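Local coordinates for protein 7,8-dihydro-6-hydroxymethylpterin pyrophosphokinase-dihydropteroate synthase (Plasmodium falciparum, PDB 6JWS) that probably makes 7,8-dihydropteroate in two steps of folate biosynthesis, first pyrophosphorylating 6-hydroxymethyl-7,8-dihydropterin with ATP and then joining the product to 4-aminobenzoate, at residues K125-E130 with D216-M221; N138-N143 with H320-H325. The protein carries 1 engineered substitution. All coordinates share one frame; numbering follows the deposited sequence.

Interaction 1 (K125-E130 with D216-M221)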
# COMPACT_ATOMS: atom_id res chain seq x y z
N LYS B 125 -48.83 -7.18 31.38
CA LYS B 125 -49.81 -6.61 30.46
C LYS B 125 -49.08 -5.93 29.31
O LYS B 125 -48.13 -5.18 29.53
CB LYS B 125 -50.73 -5.64 31.21
CG LYS B 125 -51.99 -6.25 31.82
CD LYS B 125 -52.59 -5.45 32.97
CE LYS B 125 -52.75 -3.96 32.72
NZ LYS B 125 -53.54 -3.66 31.50
N GLU B 126 -49.54 -6.20 28.08
CA GLU B 126 -48.96 -5.61 26.88
C GLU B 126 -49.71 -4.35 26.46
O GLU B 126 -50.91 -4.23 26.70
CB GLU B 126 -48.96 -6.63 25.74
CG GLU B 126 -47.91 -7.72 25.89
CD GLU B 126 -47.71 -8.57 24.65
OE1 GLU B 126 -48.60 -9.39 24.33
OE2 GLU B 126 -46.66 -8.41 23.99
N VAL B 127 -48.99 -3.43 25.82
CA VAL B 127 -49.54 -2.27 25.12
C VAL B 127 -49.56 -2.57 23.62
O VAL B 127 -48.90 -3.50 23.15
CB VAL B 127 -48.80 -0.96 25.47
CG1 VAL B 127 -49.09 -0.49 26.89
CG2 VAL B 127 -47.29 -1.05 25.25
N ASN B 128 -50.36 -1.81 22.86
CA ASN B 128 -50.39 -1.92 21.41
C ASN B 128 -49.23 -1.11 20.83
O ASN B 128 -48.60 -0.33 21.53
CB ASN B 128 -51.74 -1.50 20.82
CG ASN B 128 -52.19 -0.11 21.24
OD1 ASN B 128 -51.50 0.89 21.03
ND2 ASN B 128 -53.37 -0.03 21.85
N VAL B 129 -49.00 -1.28 19.52
CA VAL B 129 -47.88 -0.65 18.84
C VAL B 129 -47.95 0.87 18.99
O VAL B 129 -46.99 1.47 19.48
CB VAL B 129 -47.77 -1.08 17.37
CG1 VAL B 129 -46.55 -0.45 16.70
CG2 VAL B 129 -47.73 -2.60 17.22
N GLU B 130 -49.07 1.48 18.58
CA GLU B 130 -49.19 2.94 18.57
C GLU B 130 -48.94 3.53 19.96
O GLU B 130 -48.21 4.51 20.08
CB GLU B 130 -50.48 3.43 17.92
CG GLU B 130 -50.55 4.95 17.74
CD GLU B 130 -49.45 5.69 16.98
OE1 GLU B 130 -48.28 5.23 16.96
OE2 GLU B 130 -49.75 6.77 16.40
N ASP B 216 -41.41 -11.77 22.11
CA ASP B 216 -42.02 -10.86 21.15
C ASP B 216 -42.91 -9.84 21.87
O ASP B 216 -43.78 -9.24 21.25
CB ASP B 216 -42.83 -11.64 20.12
CG ASP B 216 -43.97 -12.43 20.76
OD1 ASP B 216 -44.06 -12.44 22.01
OD2 ASP B 216 -44.76 -13.02 20.01
N PHE B 217 -42.68 -9.64 23.17
CA PHE B 217 -43.56 -8.80 23.98
C PHE B 217 -43.41 -7.33 23.61
O PHE B 217 -42.32 -6.86 23.27
CB PHE B 217 -43.26 -8.94 25.48
CG PHE B 217 -43.44 -10.32 26.08
CD1 PHE B 217 -44.09 -11.33 25.39
CD2 PHE B 217 -42.98 -10.59 27.36
CE1 PHE B 217 -44.22 -12.59 25.93
CE2 PHE B 217 -43.12 -11.86 27.91
CZ PHE B 217 -43.74 -12.85 27.20
N THR B 218 -44.53 -6.60 23.72
CA THR B 218 -44.56 -5.15 23.63
C THR B 218 -45.17 -4.61 24.92
O THR B 218 -46.38 -4.74 25.13
CB THR B 218 -45.42 -4.71 22.44
OG1 THR B 218 -45.04 -5.41 21.26
CG2 THR B 218 -45.37 -3.21 22.20
N ILE B 219 -44.34 -4.01 25.77
CA ILE B 219 -44.72 -3.61 27.11
C ILE B 219 -44.28 -2.17 27.35
O ILE B 219 -43.19 -1.78 26.95
CB ILE B 219 -44.08 -4.56 28.14
CG1 ILE B 219 -44.75 -5.93 28.12
CG2 ILE B 219 -44.04 -3.95 29.54
CD1 ILE B 219 -43.83 -7.06 28.50
N PHE B 220 -45.16 -1.38 28.01
CA PHE B 220 -44.78 -0.11 28.62
C PHE B 220 -45.57 0.06 29.91
O PHE B 220 -46.78 0.26 29.88
CB PHE B 220 -44.96 1.07 27.65
CG PHE B 220 -44.12 2.28 27.98
CD1 PHE B 220 -44.52 3.19 28.96
CD2 PHE B 220 -42.91 2.51 27.34
CE1 PHE B 220 -43.73 4.29 29.28
CE2 PHE B 220 -42.12 3.61 27.65
CZ PHE B 220 -42.53 4.50 28.62
N MET B 221 -44.87 -0.01 31.05
CA MET B 221 -45.49 0.06 32.36
C MET B 221 -45.04 1.35 33.03
O MET B 221 -43.86 1.48 33.37
CB MET B 221 -45.10 -1.14 33.22
CG MET B 221 -45.84 -2.42 32.86
SD MET B 221 -45.36 -3.88 33.85
CE MET B 221 -45.54 -3.26 35.53
O HOH W 1 -48.03 -2.77 28.64
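With CG of Glu126 set opposite its own carbonyl carbon (chi1 -74°) and the chain extended beyond it (chi2 -168°), the side chain passes over the carbonyl of Thr218 and delivers OE2 to the amide of that residue. The N-to-OE2 distance is 2.8 Å, the bond is fairly straight at 162°, and the carboxylate receives it on its anti lone pair, turned away from OE1. OE2 also lies close to CA of Phe217. One residue further on the backbones pair directly: Val127 N donates to Thr218 O over 3.0 Å, so Thr218 is gripped through both its N-H and its carbonyl. This is how the lead-in to helix 129-148 of the HPPK domain is tied to the residue just before strand 219-221, which forms a two-stranded antiparallel sheet with strand 316-318; Asn128 N-caps that helix through OD1 to the amide of Asn131. CG2 of Val127 lies against the strand, 3.5 Å from Phe220 N and 4.0 Å from Phe220 CB, while CG2 of Thr218 rests 3.7 Å from Val127 O. A water extends the pairing, donating to Lys125 O at 2.6 Å and accepting a longer bond from Phe220 N at 3.3 Å.

Interaction 2 (N138-N143 with H320-H325). With ATP (adenosine-5'-triphosphate), chain J.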
# COMPACT_ATOMS: atom_id res chain seq x y z
N ASN B 138 -42.21 9.98 24.06
CA ASN B 138 -42.32 10.87 25.20
C ASN B 138 -41.02 10.85 26.00
O ASN B 138 -40.48 11.90 26.33
CB ASN B 138 -43.54 10.55 26.07
CG ASN B 138 -43.51 11.28 27.40
OD1 ASN B 138 -43.52 10.65 28.46
ND2 ASN B 138 -43.45 12.60 27.37
N ILE B 139 -40.53 9.64 26.30
CA ILE B 139 -39.32 9.50 27.09
C ILE B 139 -38.17 10.20 26.37
O ILE B 139 -37.34 10.85 27.00
CB ILE B 139 -38.99 8.02 27.39
CG1 ILE B 139 -40.07 7.35 28.24
CG2 ILE B 139 -37.60 7.89 27.99
CD1 ILE B 139 -40.26 7.96 29.63
N ILE B 140 -38.14 10.07 25.03
CA ILE B 140 -37.03 10.58 24.23
C ILE B 140 -37.05 12.11 24.27
O ILE B 140 -36.00 12.71 24.51
CB ILE B 140 -37.04 10.02 22.79
CG1 ILE B 140 -36.86 8.49 22.79
CG2 ILE B 140 -35.99 10.71 21.93
CD1 ILE B 140 -37.10 7.82 21.44
N VAL B 141 -38.23 12.71 24.07
CA VAL B 141 -38.32 14.17 24.03
C VAL B 141 -38.01 14.74 25.41
O VAL B 141 -37.34 15.76 25.54
CB VAL B 141 -39.63 14.73 23.41
CG1 VAL B 141 -40.12 13.94 22.21
CG2 VAL B 141 -40.74 14.91 24.42
N LYS B 142 -38.48 14.03 26.45
CA LYS B 142 -38.27 14.41 27.84
C LYS B 142 -36.78 14.36 28.19
O LYS B 142 -36.29 15.22 28.92
CB LYS B 142 -39.12 13.51 28.75
CG LYS B 142 -39.00 13.79 30.24
CD LYS B 142 -39.37 12.61 31.12
CE LYS B 142 -38.88 12.76 32.54
NZ LYS B 142 -39.15 11.55 33.35
N ASN B 143 -36.05 13.34 27.70
CA ASN B 143 -34.64 13.23 28.03
C ASN B 143 -33.85 14.28 27.24
O ASN B 143 -32.85 14.80 27.73
CB ASN B 143 -34.09 11.81 27.89
CG ASN B 143 -34.57 10.86 28.98
OD1 ASN B 143 -34.79 11.26 30.12
ND2 ASN B 143 -34.72 9.59 28.64
N HIS B 320 -36.70 -1.87 24.74
CA HIS B 320 -36.10 -0.69 25.35
C HIS B 320 -36.43 0.53 24.49
O HIS B 320 -36.55 0.44 23.26
CB HIS B 320 -34.61 -0.92 25.59
CG HIS B 320 -33.94 0.16 26.36
ND1 HIS B 320 -33.47 1.31 25.76
CD2 HIS B 320 -33.62 0.27 27.67
CE1 HIS B 320 -32.89 2.08 26.66
NE2 HIS B 320 -32.97 1.47 27.84
N VAL B 321 -36.59 1.67 25.16
CA VAL B 321 -36.99 2.94 24.55
C VAL B 321 -36.01 3.29 23.43
O VAL B 321 -36.39 3.84 22.41
CB VAL B 321 -37.07 4.05 25.62
CG1 VAL B 321 -37.18 5.45 25.03
CG2 VAL B 321 -38.20 3.83 26.61
N TYR B 322 -34.74 2.92 23.62
CA TYR B 322 -33.70 3.49 22.78
C TYR B 322 -33.28 2.56 21.64
O TYR B 322 -32.44 2.94 20.83
CB TYR B 322 -32.56 4.03 23.65
CG TYR B 322 -32.85 5.40 24.22
CD1 TYR B 322 -32.51 6.54 23.51
CD2 TYR B 322 -33.48 5.57 25.44
CE1 TYR B 322 -32.77 7.81 24.01
CE2 TYR B 322 -33.76 6.83 25.96
CZ TYR B 322 -33.40 7.95 25.23
OH TYR B 322 -33.64 9.21 25.71
N THR B 323 -33.93 1.40 21.52
CA THR B 323 -33.50 0.33 20.63
C THR B 323 -33.19 0.82 19.21
O THR B 323 -32.23 0.37 18.60
CB THR B 323 -34.52 -0.81 20.62
OG1 THR B 323 -34.74 -1.14 21.99
CG2 THR B 323 -34.03 -2.04 19.87
N THR B 324 -34.01 1.74 18.71
CA THR B 324 -34.03 2.19 17.33
C THR B 324 -33.39 3.57 17.22
O THR B 324 -33.12 4.06 16.13
CB THR B 324 -35.50 2.20 16.88
OG1 THR B 324 -35.67 0.91 16.31
CG2 THR B 324 -35.87 3.29 15.90
N HIS B 325 -33.15 4.18 18.38
CA HIS B 325 -32.75 5.58 18.43
C HIS B 325 -31.23 5.69 18.57
O HIS B 325 -30.62 6.59 18.00
CB HIS B 325 -33.58 6.31 19.49
CG HIS B 325 -33.57 7.80 19.36
ND1 HIS B 325 -32.60 8.59 19.96
CD2 HIS B 325 -34.40 8.64 18.70
CE1 HIS B 325 -32.83 9.86 19.68
NE2 HIS B 325 -33.93 9.91 18.90
PG ATP J . -32.65 3.37 30.41
O1G ATP J . -31.74 3.84 29.30
O2G ATP J . -34.12 3.54 30.09
O3G ATP J . -32.31 1.95 30.85
PB ATP J . -31.20 5.39 32.10
O1B ATP J . -31.77 6.35 33.09
O2B ATP J . -30.47 5.90 30.90
O3B ATP J . -32.36 4.37 31.67
PA ATP J . -30.47 3.24 33.95
O1A ATP J . -30.37 1.92 33.25
O2A ATP J . -29.59 3.47 35.15
O3A ATP J . -30.21 4.40 32.89
O5' ATP J . -32.00 3.52 34.36
C5' ATP J . -33.00 2.55 33.96
C4' ATP J . -34.37 3.11 34.23
O4' ATP J . -35.23 2.91 33.07
C3' ATP J . -35.11 2.47 35.41
O3' ATP J . -35.89 3.47 36.06
C2' ATP J . -35.92 1.36 34.72
O2' ATP J . -37.12 1.00 35.36
C1' ATP J . -36.28 2.02 33.39
N9 ATP J . -36.45 1.05 32.31
C8 ATP J . -37.53 0.97 31.47
N7 ATP J . -37.42 0.01 30.58
C5 ATP J . -36.18 -0.56 30.85
C6 ATP J . -35.47 -1.61 30.23
N6 ATP J . -35.95 -2.30 29.21
N1 ATP J . -34.25 -1.93 30.74
C2 ATP J . -33.78 -1.23 31.78
N3 ATP J . -34.36 -0.21 32.43
C4 ATP J . -35.57 0.07 31.91
O HOH W 2 -33.18 11.41 24.34
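Ile140, Tyr322 and Val321 carry this contact, in which helix 129-148 of the HPPK domain packs against the loop that follows strand 316-318 and opens with a type I beta turn from His320 to Thr323. Ile140 is wedged among three side chains of the loop. Its CG1 lies 3.8 Å from CG1 of Val321, the two side chains running antiparallel alongside one another, and the same CG1 also lies over one face of the Tyr322 ring. With chi1 at -63° this CG1 sits beside the backbone N and CG2 is left anti to it, over one face of the His325 ring and displaced toward its rim, in a CH-pi contact 4.0 Å from the centroid. CG1 of Val321 also lies 3.9 Å from CG2 of Ile139, the two side chains crossing at about a right angle. The Tyr322 ring is held at its hydroxyl end by the helix and receives a cation-pi contact from Arg326. A water linking its OH to Ile140 O sits in the ring plane.

The turn also presents His320 to ATP, with NE2 3.0 Å from O1G of the gamma-phosphate. Tyr322 N donates to ND1 of that imidazole, helping to fix its rotation. Asn143, one helical turn beyond Ile139, lays its amide nearly coplanar with the Tyr322 ring, 16° between planes, and ND2 donates to OH over 3.1 Å at 161°.

Both contacts use helix 129-148: interaction 1 binds its N-terminal approach to strand 219-221, and interaction 2 seats a later part against the loop after strand 316-318. Those two strands pair with each other, so the contacts, with centres about 15 Å apart, are joined through the helix and the strand pair near the nucleotide. They meet at Phe220, whose CZ lies 3.8 Å from CG1 of Ile139 and whose CE2 lies 4.1 Å from CG2 of Val321. The Phe220 ring also packs against Phe315, a residue of the ATP pocket, and its side chain comes within about 7 Å of bound ATP, nearest atoms. Interaction 2 reaches the nucleotide directly through His320, whereas interaction 1 stands one shell behind.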